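Local coordinates for protein transcobalamin-1 (Homo sapiens, PDB 4KKI) that binds vitamin B12 with femtomolar affinity and protects it from the acid of the stomach, at residues A[241-253]-A[286-300]. Numbering follows the deposited sequence.
Sequences TFSTGEAMQALFV and AAAQVLPALMGKTFL
A293 is the knob of this helix pair: its methyl sits among G245, M248, Q249 and F252, with CB 3.2 Å from G245 O. G245 suits its place because a side chain there would run into V290, and its bareness lets the helix axes approach to 7.4 Å at 32°. Beside the knob the F252 ring turns its edge to A293 O, in plane, and to the T298 methyl. Q249, extended beyond CG, reaches across to 298-299, where OE1 accepts from F299 N (2.9 Å) with the donor 38° above the carbonyl plane; the same oxygen lies over one face of the F299 ring. Q249 NE2 donates to a water 2.7 Å away that also reaches Q289 O and A293 N, a backbone N-H left without a helical partner at the P292 kink. A leucine in place of Q249 would probably leave F299 N without its acceptor and take one donor from this water. Nearer the ligand, the E246 carboxylate stacks on the Q289 amide, planes 27° apart; Y145 holds E246 OE1, while Q289 NE2 donates to cyanocobalamin. Apolar packing thus joins two helices of the alpha6-alpha6 barrel, a water meets the kink's N-H, and the Q249 amide serves F299 N.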
ATOM      1  N   THR A 241       3.298   3.004  11.301  1.00 38.15           N
ATOM      2  CA  THR A 241       4.039   1.753  11.210  1.00 34.81           C
ATOM      3  C   THR A 241       3.959   1.141   9.814  1.00 40.51           C
ATOM      4  O   THR A 241       4.922   0.554   9.321  1.00 40.26           O
ATOM      5  CB  THR A 241       3.498   0.727  12.224  1.00 32.98           C
ATOM      6  OG1 THR A 241       3.646   1.244  13.550  1.00 40.34           O
ATOM      7  CG2 THR A 241       4.242  -0.597  12.114  1.00 33.68           C
ATOM      8  N   PHE A 242       2.806   1.297   9.176  1.00 40.91           N
ATOM      9  CA  PHE A 242       2.529   0.592   7.933  1.00 37.67           C
ATOM     10  C   PHE A 242       2.812   1.423   6.682  1.00 38.22           C
ATOM     11  O   PHE A 242       2.585   0.964   5.565  1.00 40.21           O
ATOM     12  CB  PHE A 242       1.090   0.078   7.938  1.00 38.81           C
ATOM     13  CG  PHE A 242       0.748  -0.730   9.158  1.00 40.94           C
ATOM     14  CD1 PHE A 242       1.262  -2.007   9.325  1.00 32.67           C
ATOM     15  CD2 PHE A 242      -0.077  -0.210  10.144  1.00 36.77           C
ATOM     16  CE1 PHE A 242       0.957  -2.754  10.448  1.00 33.54           C
ATOM     17  CE2 PHE A 242      -0.389  -0.952  11.270  1.00 41.99           C
ATOM     18  CZ  PHE A 242       0.128  -2.227  11.422  1.00 33.73           C
ATOM     19  N   SER A 243       3.316   2.639   6.872  1.00 36.65           N
ATOM     20  CA  SER A 243       3.735   3.469   5.746  1.00 37.36           C
ATOM     21  C   SER A 243       5.251   3.630   5.734  1.00 35.20           C
ATOM     22  O   SER A 243       5.820   4.162   4.785  1.00 36.78           O
ATOM     23  CB  SER A 243       3.070   4.846   5.806  1.00 33.33           C
ATOM     24  OG  SER A 243       3.493   5.572   6.949  1.00 42.05           O
ATOM     25  N   THR A 244       5.899   3.161   6.793  1.00 35.11           N
ATOM     26  CA  THR A 244       7.333   3.367   6.964  1.00 33.58           C
ATOM     27  C   THR A 244       8.178   2.600   5.948  1.00 38.14           C
ATOM     28  O   THR A 244       9.160   3.127   5.421  1.00 40.94           O
ATOM     29  CB  THR A 244       7.775   2.990   8.385  1.00 37.25           C
ATOM     30  OG1 THR A 244       7.123   3.850   9.329  1.00 39.79           O
ATOM     31  CG2 THR A 244       9.274   3.140   8.533  1.00 37.81           C
ATOM     32  N   GLY A 245       7.788   1.360   5.672  1.00 31.88           N
ATOM     33  CA  GLY A 245       8.541   0.493   4.781  1.00 32.39           C
ATOM     34  C   GLY A 245       8.726   1.074   3.394  1.00 37.33           C
ATOM     35  O   GLY A 245       9.839   1.117   2.871  1.00 39.88           O
ATOM     36  N   GLU A 246       7.635   1.533   2.795  1.00 31.62           N
ATOM     37  CA  GLU A 246       7.702   2.110   1.462  1.00 39.51           C
ATOM     38  C   GLU A 246       8.216   3.548   1.497  1.00 40.96           C
ATOM     39  O   GLU A 246       8.753   4.044   0.508  1.00 35.73           O
ATOM     40  CB  GLU A 246       6.353   1.990   0.749  1.00 29.95           C
ATOM     41  CG  GLU A 246       5.923   0.535   0.556  1.00 31.16           C
ATOM     42  CD  GLU A 246       4.701   0.373  -0.330  1.00 39.98           C
ATOM     43  OE1 GLU A 246       3.821   1.259  -0.316  1.00 38.90           O
ATOM     44  OE2 GLU A 246       4.623  -0.650  -1.045  1.00 41.60           O
ATOM     45  N   ALA A 247       8.077   4.208   2.644  1.00 38.92           N
ATOM     46  CA  ALA A 247       8.681   5.524   2.816  1.00 43.63           C
ATOM     47  C   ALA A 247      10.203   5.398   2.774  1.00 40.04           C
ATOM     48  O   ALA A 247      10.882   6.230   2.171  1.00 33.14           O
ATOM     49  CB  ALA A 247       8.225   6.168   4.116  1.00 35.66           C
ATOM     50  N   MET A 248      10.727   4.350   3.406  1.00 35.37           N
ATOM     51  CA  MET A 248      12.159   4.061   3.368  1.00 36.17           C
ATOM     52  C   MET A 248      12.647   3.854   1.933  1.00 38.57           C
ATOM     53  O   MET A 248      13.698   4.368   1.554  1.00 40.62           O
ATOM     54  CB  MET A 248      12.502   2.835   4.225  1.00 41.23           C
ATOM     55  CG  MET A 248      12.276   3.016   5.726  1.00 29.08           C
ATOM     56  SD  MET A 248      12.562   1.505   6.679  1.00 38.13           S
ATOM     57  CE  MET A 248      14.318   1.263   6.424  1.00 29.63           C
ATOM     58  N   GLN A 249      11.878   3.107   1.141  1.00 35.08           N
ATOM     59  CA  GLN A 249      12.203   2.900  -0.269  1.00 37.12           C
ATOM     60  C   GLN A 249      12.334   4.232  -0.992  1.00 37.43           C
ATOM     61  O   GLN A 249      13.305   4.467  -1.714  1.00 39.66           O
ATOM     62  CB  GLN A 249      11.130   2.066  -0.972  1.00 32.78           C
ATOM     63  CG  GLN A 249      11.078   0.608  -0.570  1.00 38.39           C
ATOM     64  CD  GLN A 249      10.187  -0.202  -1.493  1.00 40.99           C
ATOM     65  OE1 GLN A 249      10.189   0.000  -2.708  1.00 31.73           O
ATOM     66  NE2 GLN A 249       9.412  -1.116  -0.919  1.00 32.54           N
ATOM     67  N   ALA A 250      11.343   5.097  -0.796  1.00 34.19           N
ATOM     68  CA  ALA A 250      11.332   6.414  -1.424  1.00 38.02           C
ATOM     69  C   ALA A 250      12.559   7.233  -1.028  1.00 43.41           C
ATOM     70  O   ALA A 250      13.166   7.896  -1.868  1.00 38.93           O
ATOM     71  CB  ALA A 250      10.055   7.157  -1.070  1.00 37.43           C
ATOM     72  N   LEU A 251      12.925   7.177   0.250  1.00 37.45           N
ATOM     73  CA  LEU A 251      14.090   7.906   0.738  1.00 34.89           C
ATOM     74  C   LEU A 251      15.399   7.257   0.286  1.00 45.89           C
ATOM     75  O   LEU A 251      16.409   7.942   0.114  1.00 41.58           O
ATOM     76  CB  LEU A 251      14.055   8.036   2.266  1.00 33.83           C
ATOM     77  CG  LEU A 251      12.904   8.859   2.855  1.00 44.80           C
ATOM     78  CD1 LEU A 251      13.001   8.906   4.370  1.00 48.45           C
ATOM     79  CD2 LEU A 251      12.882  10.268   2.275  1.00 43.06           C
ATOM     80  N   PHE A 252      15.374   5.938   0.099  1.00 39.53           N
ATOM     81  CA  PHE A 252      16.530   5.204  -0.415  1.00 41.18           C
ATOM     82  C   PHE A 252      16.985   5.751  -1.764  1.00 41.30           C
ATOM     83  O   PHE A 252      18.180   5.893  -2.014  1.00 39.74           O
ATOM     84  CB  PHE A 252      16.209   3.712  -0.579  1.00 38.40           C
ATOM     85  CG  PHE A 252      16.273   2.922   0.698  1.00 32.81           C
ATOM     86  CD1 PHE A 252      16.613   3.531   1.896  1.00 29.71           C
ATOM     87  CD2 PHE A 252      16.005   1.564   0.695  1.00 31.85           C
ATOM     88  CE1 PHE A 252      16.675   2.799   3.066  1.00 36.03           C
ATOM     89  CE2 PHE A 252      16.069   0.825   1.860  1.00 38.40           C
ATOM     90  CZ  PHE A 252      16.404   1.444   3.050  1.00 35.14           C
ATOM     91  N   VAL A 253      16.023   6.055  -2.631  1.00 38.69           N
ATOM     92  CA  VAL A 253      16.331   6.443  -4.002  1.00 39.98           C
ATOM     93  C   VAL A 253      16.351   7.957  -4.207  1.00 45.87           C
ATOM     94  O   VAL A 253      16.563   8.432  -5.323  1.00 35.51           O
ATOM     95  CB  VAL A 253      15.329   5.820  -4.998  1.00 38.80           C
ATOM     96  CG1 VAL A 253      15.255   4.312  -4.798  1.00 36.87           C
ATOM     97  CG2 VAL A 253      13.953   6.452  -4.840  1.00 31.83           C
ATOM     98  N   ALA A 286       0.847  -6.025   5.008  1.00 33.47           N
ATOM     99  CA  ALA A 286       1.775  -5.131   5.685  1.00 36.44           C
ATOM    100  C   ALA A 286       3.176  -5.730   5.718  1.00 44.21           C
ATOM    101  O   ALA A 286       4.168  -5.017   5.562  1.00 43.28           O
ATOM    102  CB  ALA A 286       1.289  -4.818   7.094  1.00 23.56           C
ATOM    103  N   ALA A 287       3.250  -7.042   5.922  1.00 40.71           N
ATOM    104  CA  ALA A 287       4.532  -7.735   5.932  1.00 45.96           C
ATOM    105  C   ALA A 287       5.200  -7.636   4.565  1.00 40.57           C
ATOM    106  O   ALA A 287       6.407  -7.412   4.469  1.00 34.50           O
ATOM    107  CB  ALA A 287       4.350  -9.190   6.338  1.00 37.71           C
ATOM    108  N   ALA A 288       4.406  -7.790   3.511  1.00 33.62           N
ATOM    109  CA  ALA A 288       4.918  -7.706   2.149  1.00 37.44           C
ATOM    110  C   ALA A 288       5.475  -6.325   1.819  1.00 37.83           C
ATOM    111  O   ALA A 288       6.517  -6.207   1.175  1.00 34.39           O
ATOM    112  CB  ALA A 288       3.837  -8.095   1.147  1.00 37.43           C
ATOM    113  N   GLN A 289       4.788  -5.278   2.260  1.00 35.94           N
ATOM    114  CA  GLN A 289       5.192  -3.922   1.897  1.00 42.79           C
ATOM    115  C   GLN A 289       6.430  -3.435   2.645  1.00 38.93           C
ATOM    116  O   GLN A 289       7.166  -2.586   2.142  1.00 37.02           O
ATOM    117  CB  GLN A 289       4.036  -2.940   2.086  1.00 42.31           C
ATOM    118  CG  GLN A 289       2.894  -3.164   1.120  1.00 35.19           C
ATOM    119  CD  GLN A 289       1.810  -2.114   1.245  1.00 37.09           C
ATOM    120  OE1 GLN A 289       1.044  -1.885   0.309  1.00 38.53           O
ATOM    121  NE2 GLN A 289       1.740  -1.470   2.403  1.00 31.19           N
ATOM    122  N   VAL A 290       6.664  -3.975   3.837  1.00 36.90           N
ATOM    123  CA  VAL A 290       7.773  -3.509   4.666  1.00 35.20           C
ATOM    124  C   VAL A 290       9.087  -4.238   4.360  1.00 39.49           C
ATOM    125  O   VAL A 290      10.169  -3.675   4.528  1.00 38.50           O
ATOM    126  CB  VAL A 290       7.446  -3.609   6.178  1.00 36.46           C
ATOM    127  CG1 VAL A 290       7.526  -5.054   6.664  1.00 36.47           C
ATOM    128  CG2 VAL A 290       8.382  -2.725   6.986  1.00 34.25           C
ATOM    129  N   LEU A 291       8.982  -5.474   3.883  1.00 33.38           N
ATOM    130  CA  LEU A 291      10.147  -6.344   3.700  1.00 31.51           C
ATOM    131  C   LEU A 291      11.290  -5.831   2.799  1.00 28.76           C
ATOM    132  O   LEU A 291      12.450  -5.886   3.207  1.00 41.64           O
ATOM    133  CB  LEU A 291       9.711  -7.753   3.267  1.00 32.64           C
ATOM    134  CG  LEU A 291      10.840  -8.757   3.026  1.00 37.58           C
ATOM    135  CD1 LEU A 291      11.602  -9.026   4.318  1.00 25.90           C
ATOM    136  CD2 LEU A 291      10.304 -10.056   2.425  1.00 38.10           C
ATOM    137  N   PRO A 292      10.978  -5.351   1.574  1.00 34.60           N
ATOM    138  CA  PRO A 292      12.072  -4.970   0.665  1.00 37.25           C
ATOM    139  C   PRO A 292      13.049  -3.948   1.248  1.00 43.34           C
ATOM    140  O   PRO A 292      14.264  -4.140   1.153  1.00 38.83           O
ATOM    141  CB  PRO A 292      11.333  -4.367  -0.532  1.00 34.59           C
ATOM    142  CG  PRO A 292      10.017  -5.057  -0.533  1.00 36.76           C
ATOM    143  CD  PRO A 292       9.662  -5.221   0.917  1.00 30.85           C
ATOM    144  N   ALA A 293      12.520  -2.886   1.848  1.00 35.88           N
ATOM    145  CA  ALA A 293      13.351  -1.831   2.416  1.00 40.77           C
ATOM    146  C   ALA A 293      14.266  -2.355   3.517  1.00 34.06           C
ATOM    147  O   ALA A 293      15.415  -1.936   3.626  1.00 38.62           O
ATOM    148  CB  ALA A 293      12.486  -0.693   2.937  1.00 38.63           C
ATOM    149  N   LEU A 294      13.760  -3.286   4.323  1.00 36.11           N
ATOM    150  CA  LEU A 294      14.543  -3.844   5.425  1.00 40.39           C
ATOM    151  C   LEU A 294      15.747  -4.631   4.913  1.00 44.51           C
ATOM    152  O   LEU A 294      16.682  -4.917   5.661  1.00 41.81           O
ATOM    153  CB  LEU A 294      13.670  -4.736   6.306  1.00 37.20           C
ATOM    154  CG  LEU A 294      12.392  -4.088   6.843  1.00 41.43           C
ATOM    155  CD1 LEU A 294      11.596  -5.083   7.670  1.00 35.41           C
ATOM    156  CD2 LEU A 294      12.718  -2.847   7.655  1.00 46.05           C
ATOM    157  N   MET A 295      15.709  -4.979   3.631  1.00 41.86           N
ATOM    158  CA  MET A 295      16.787  -5.722   3.002  1.00 40.74           C
ATOM    159  C   MET A 295      17.544  -4.814   2.047  1.00 37.88           C
ATOM    160  O   MET A 295      18.345  -5.277   1.239  1.00 40.99           O
ATOM    161  CB  MET A 295      16.225  -6.916   2.232  1.00 42.08           C
ATOM    162  CG  MET A 295      17.076  -8.157   2.331  1.00 68.92           C
ATOM    163  SD  MET A 295      16.664  -9.094   3.807  1.00 84.26           S
ATOM    164  CE  MET A 295      15.032  -9.677   3.359  1.00 50.39           C
ATOM    165  N   GLY A 296      17.271  -3.516   2.139  1.00 37.04           N
ATOM    166  CA  GLY A 296      17.967  -2.527   1.334  1.00 33.85           C
ATOM    167  C   GLY A 296      17.520  -2.517  -0.114  1.00 43.73           C
ATOM    168  O   GLY A 296      18.273  -2.128  -1.006  1.00 41.99           O
ATOM    169  N   LYS A 297      16.281  -2.940  -0.347  1.00 44.20           N
ATOM    170  CA  LYS A 297      15.744  -3.031  -1.697  1.00 35.03           C
ATOM    171  C   LYS A 297      14.569  -2.082  -1.890  1.00 38.50           C
ATOM    172  O   LYS A 297      13.852  -1.767  -0.939  1.00 41.57           O
ATOM    173  CB  LYS A 297      15.300  -4.466  -1.992  1.00 38.98           C
ATOM    174  CG  LYS A 297      16.432  -5.484  -2.003  1.00 41.17           C
ATOM    175  CD  LYS A 297      17.319  -5.302  -3.223  1.00 51.89           C
ATOM    176  CE  LYS A 297      18.437  -6.328  -3.254  1.00 64.61           C
ATOM    177  NZ  LYS A 297      19.326  -6.137  -4.434  1.00 79.23           N
ATOM    178  N   THR A 298      14.385  -1.620  -3.122  1.00 33.03           N
ATOM    179  CA  THR A 298      13.215  -0.825  -3.480  1.00 36.53           C
ATOM    180  C   THR A 298      12.590  -1.397  -4.746  1.00 42.78           C
ATOM    181  O   THR A 298      13.151  -2.297  -5.370  1.00 38.68           O
ATOM    182  CB  THR A 298      13.571   0.652  -3.748  1.00 35.30           C
ATOM    183  OG1 THR A 298      14.118   0.787  -5.067  1.00 36.77           O
ATOM    184  CG2 THR A 298      14.570   1.172  -2.723  1.00 33.22           C
ATOM    185  N   PHE A 299      11.437  -0.864  -5.132  1.00 41.12           N
ATOM    186  CA  PHE A 299      10.782  -1.290  -6.365  1.00 32.44           C
ATOM    187  C   PHE A 299      11.623  -0.992  -7.608  1.00 45.94           C
ATOM    188  O   PHE A 299      11.384  -1.562  -8.671  1.00 44.65           O
ATOM    189  CB  PHE A 299       9.398  -0.649  -6.500  1.00 37.52           C
ATOM    190  CG  PHE A 299       8.341  -1.286  -5.638  1.00 32.95           C
ATOM    191  CD1 PHE A 299       8.623  -2.420  -4.894  1.00 41.79           C
ATOM    192  CD2 PHE A 299       7.064  -0.756  -5.584  1.00 49.94           C
ATOM    193  CE1 PHE A 299       7.651  -3.007  -4.105  1.00 50.54           C
ATOM    194  CE2 PHE A 299       6.086  -1.342  -4.800  1.00 50.48           C
ATOM    195  CZ  PHE A 299       6.380  -2.469  -4.060  1.00 46.58           C
ATOM    196  N   LEU A 300      12.607  -0.108  -7.476  1.00 41.15           N
ATOM    197  CA  LEU A 300      13.456   0.253  -8.609  1.00 44.22           C
ATOM    198  C   LEU A 300      14.539  -0.785  -8.892  1.00 43.90           C
ATOM    199  O   LEU A 300      15.251  -0.692  -9.892  1.00 45.60           O
ATOM    200  CB  LEU A 300      14.090   1.626  -8.397  1.00 42.25           C
ATOM    201  CG  LEU A 300      13.109   2.793  -8.297  1.00 50.81           C
ATOM    202  CD1 LEU A 300      13.866   4.102  -8.196  1.00 51.94           C
ATOM    203  CD2 LEU A 300      12.161   2.805  -9.486  1.00 48.26           C
TER
HETATM  204  O   HOH W   1       1.725  -1.437   4.924  1.00 33.07           O
HETATM  205  O   HOH W   2       3.907  -2.188   6.117  1.00 38.21           O
HETATM  206  O   HOH W   3       9.694  -1.696   1.660  1.00 30.71           O
HETATM  207  O   HOH W   4       6.793  -2.513  -0.682  1.00 34.27           O